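Local coordinates for serine-rich secreted cell wall anchored (LPXTG-motif ) protein (PDB 5NXK), which probably acts as a cell-wall-anchored adhesin, helping the gut bacterium attach to its host, at residues I259-I265 and T288-D294. Sequence-based numbering, arbitrary orientation.
Sequences IFTRGNI and TVANRID
Residues 261-265 and 289-294 run side by side as parallel strands, 14° apart, and their amides and carbonyls interlock in register from Thr261 N, bonded to Thr288 O, as far as Asp294 N, bonded to Ile265 O at 2.8 Å. Just before the strands, the Thr288 hydroxyl donates to the carbonyl of Ile259 (OG1 to O, 2.7 Å); the chi1 of Thr288 (47°) turns OG1 that way and leaves CG2 anti to its own carbonyl carbon, where CB and CG2 meet Phe260 CD2 and CE2 obliquely. Inside, Thr261 and Val289 lie alongside each other, CG2 to CG2 at 3.8 Å, and the buried Thr261 hydroxyl is satisfied by the carbonyl of Gly227. Such stacking of like positions marks a beta-solenoid, each coil adding one strand, consistent with the pectate lyase-like family, whose coils are right-handed; 289-295 is the outermost strand, at the C-terminal end, of the long parallel sheet within this chain. Glycine suits position 263 because the end of Asn291 folds over it where a side chain would stand, Val289 CG1 beside it. Ile265 and Ile293 repeat the pairing, CB to CG2 at 3.9 Å, and both touch Phe283. Arg262, Asn264 and Arg292 point to the exposed face, where polar ends can meet water and charged partners: Asn264 ND2 packs on Arg292 CB and donates to a water that bonds to Arg292 O and Asp294 OD2. The extended Arg292 chain brings its guanidinium edge side-on to Asp294 in a salt bridge, NE to OD1 at 3.0 Å, both carboxylate oxygens being gripped.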
loop_
_atom_site.group_PDB
_atom_site.type_symbol
_atom_site.label_atom_id
_atom_site.label_comp_id
_atom_site.label_asym_id
_atom_site.label_seq_id
_atom_site.Cartn_x
_atom_site.Cartn_y
_atom_site.Cartn_z
ATOM N N ILE A 259 6.088 1.233 -23.691
ATOM C CA ILE A 259 5.021 1.777 -22.852
ATOM C C ILE A 259 4.845 3.275 -23.078
ATOM O O ILE A 259 5.767 4.065 -22.873
ATOM C CB ILE A 259 5.294 1.518 -21.357
ATOM C CG1 ILE A 259 5.338 0.011 -21.080
ATOM C CG2 ILE A 259 4.241 2.207 -20.494
ATOM C CD1 ILE A 259 5.741 -0.360 -19.643
ATOM N N PHE A 260 3.659 3.639 -23.546
ATOM C CA PHE A 260 3.297 5.023 -23.822
ATOM C C PHE A 260 2.186 5.408 -22.860
ATOM O O PHE A 260 1.053 4.939 -22.986
ATOM C CB PHE A 260 2.873 5.189 -25.272
ATOM C CG PHE A 260 3.933 4.779 -26.249
ATOM C CD1 PHE A 260 4.048 3.458 -26.653
ATOM C CD2 PHE A 260 4.834 5.709 -26.741
ATOM C CE1 PHE A 260 5.038 3.071 -27.537
ATOM C CE2 PHE A 260 5.829 5.335 -27.629
ATOM C CZ PHE A 260 5.930 4.014 -28.029
ATOM N N THR A 261 2.542 6.183 -21.839
ATOM C CA THR A 261 1.638 6.408 -20.725
ATOM C C THR A 261 1.478 7.892 -20.381
ATOM O O THR A 261 1.968 8.770 -21.094
ATOM C CB THR A 261 2.107 5.598 -19.497
ATOM O OG1 THR A 261 1.073 5.558 -18.510
ATOM C CG2 THR A 261 3.422 6.150 -18.924
ATOM N N ARG A 262 0.727 8.165 -19.322
ATOM C CA ARG A 262 0.419 9.540 -18.925
ATOM C C ARG A 262 0.781 9.732 -17.456
ATOM O O ARG A 262 0.735 8.776 -16.684
ATOM C CB ARG A 262 -1.073 9.802 -19.116
ATOM C CG ARG A 262 -1.574 9.565 -20.539
ATOM C CD ARG A 262 -3.090 9.693 -20.576
ATOM N NE ARG A 262 -3.682 9.280 -21.852
ATOM C CZ ARG A 262 -3.633 8.057 -22.385
ATOM N NH1 ARG A 262 -3.002 7.051 -21.769
ATOM N NH2 ARG A 262 -4.224 7.848 -23.557
ATOM N N GLY A 263 1.093 10.963 -17.061
ATOM C CA GLY A 263 1.312 11.280 -15.661
ATOM C C GLY A 263 0.609 12.587 -15.341
ATOM O O GLY A 263 0.593 13.511 -16.147
ATOM N N ASN A 264 0.002 12.654 -14.166
ATOM C CA ASN A 264 -0.667 13.862 -13.733
ATOM C C ASN A 264 -0.472 14.000 -12.221
ATOM O O ASN A 264 -0.869 13.127 -11.426
ATOM C CB ASN A 264 -2.163 13.846 -14.100
ATOM C CG ASN A 264 -2.411 14.113 -15.592
ATOM O OD1 ASN A 264 -2.436 13.177 -16.407
ATOM N ND2 ASN A 264 -2.590 15.387 -15.958
ATOM N N ILE A 265 0.142 15.111 -11.837
ATOM C CA ILE A 265 0.325 15.439 -10.441
ATOM C C ILE A 265 -0.419 16.750 -10.168
ATOM O O ILE A 265 -0.233 17.746 -10.866
ATOM C CB ILE A 265 1.804 15.546 -10.095
ATOM C CG1 ILE A 265 2.505 14.211 -10.415
ATOM C CG2 ILE A 265 1.999 15.962 -8.628
ATOM C CD1 ILE A 265 3.994 14.232 -10.185
ATOM N N THR A 288 8.672 8.020 -22.390
ATOM C CA THR A 288 7.460 8.375 -23.121
ATOM C C THR A 288 6.238 8.451 -22.214
ATOM O O THR A 288 5.330 7.613 -22.285
ATOM C CB THR A 288 7.190 7.390 -24.273
ATOM O OG1 THR A 288 7.342 6.049 -23.794
ATOM C CG2 THR A 288 8.189 7.617 -25.384
ATOM N N VAL A 289 6.241 9.488 -21.376
ATOM C CA VAL A 289 5.149 9.834 -20.474
ATOM C C VAL A 289 4.678 11.237 -20.851
ATOM O O VAL A 289 5.479 12.170 -20.880
ATOM C CB VAL A 289 5.602 9.832 -18.981
ATOM C CG1 VAL A 289 4.413 10.083 -18.021
ATOM C CG2 VAL A 289 6.311 8.543 -18.625
ATOM N N ALA A 290 3.389 11.403 -21.139
ATOM C CA ALA A 290 2.834 12.751 -21.286
ATOM C C ALA A 290 2.465 13.198 -19.894
ATOM O O ALA A 290 1.560 12.628 -19.281
ATOM C CB ALA A 290 1.612 12.776 -22.219
ATOM N N ASN A 291 3.180 14.196 -19.383
ATOM C CA ASN A 291 3.065 14.543 -17.977
ATOM C C ASN A 291 2.595 15.970 -17.758
ATOM O O ASN A 291 2.900 16.865 -18.540
ATOM C CB ASN A 291 4.407 14.341 -17.275
ATOM C CG ASN A 291 4.256 14.218 -15.764
ATOM O OD1 ASN A 291 3.713 13.238 -15.274
ATOM N ND2 ASN A 291 4.747 15.205 -15.026
ATOM N N ARG A 292 1.850 16.174 -16.683
ATOM C CA ARG A 292 1.461 17.516 -16.309
ATOM C C ARG A 292 1.449 17.619 -14.797
ATOM O O ARG A 292 0.893 16.756 -14.108
ATOM C CB ARG A 292 0.100 17.889 -16.887
ATOM C CG ARG A 292 -0.405 19.238 -16.400
ATOM C CD ARG A 292 -1.735 19.615 -17.054
ATOM N NE ARG A 292 -2.293 20.832 -16.468
ATOM C CZ ARG A 292 -2.905 21.796 -17.149
ATOM N NH1 ARG A 292 -3.079 21.690 -18.458
ATOM N NH2 ARG A 292 -3.389 22.853 -16.508
ATOM N N ILE A 293 2.081 18.671 -14.283
ATOM C CA ILE A 293 2.099 18.916 -12.845
ATOM C C ILE A 293 1.460 20.281 -12.578
ATOM O O ILE A 293 1.907 21.301 -13.108
ATOM C CB ILE A 293 3.529 18.882 -12.264
ATOM C CG1 ILE A 293 4.250 17.597 -12.671
ATOM C CG2 ILE A 293 3.483 18.987 -10.742
ATOM C CD1 ILE A 293 5.724 17.577 -12.276
ATOM N N ASP A 294 0.403 20.287 -11.777
ATOM C CA ASP A 294 -0.290 21.522 -11.423
ATOM C C ASP A 294 0.002 21.881 -9.980
ATOM O O ASP A 294 -0.320 21.121 -9.072
ATOM C CB ASP A 294 -1.804 21.388 -11.635
ATOM C CG ASP A 294 -2.192 21.345 -13.110
ATOM O OD1 ASP A 294 -1.796 22.252 -13.870
ATOM O OD2 ASP A 294 -2.862 20.377 -13.519
HETATM O O HOH W 1 -1.249 13.873 -18.737
HETATM O O HOH W 2 -2.267 17.193 -13.717
#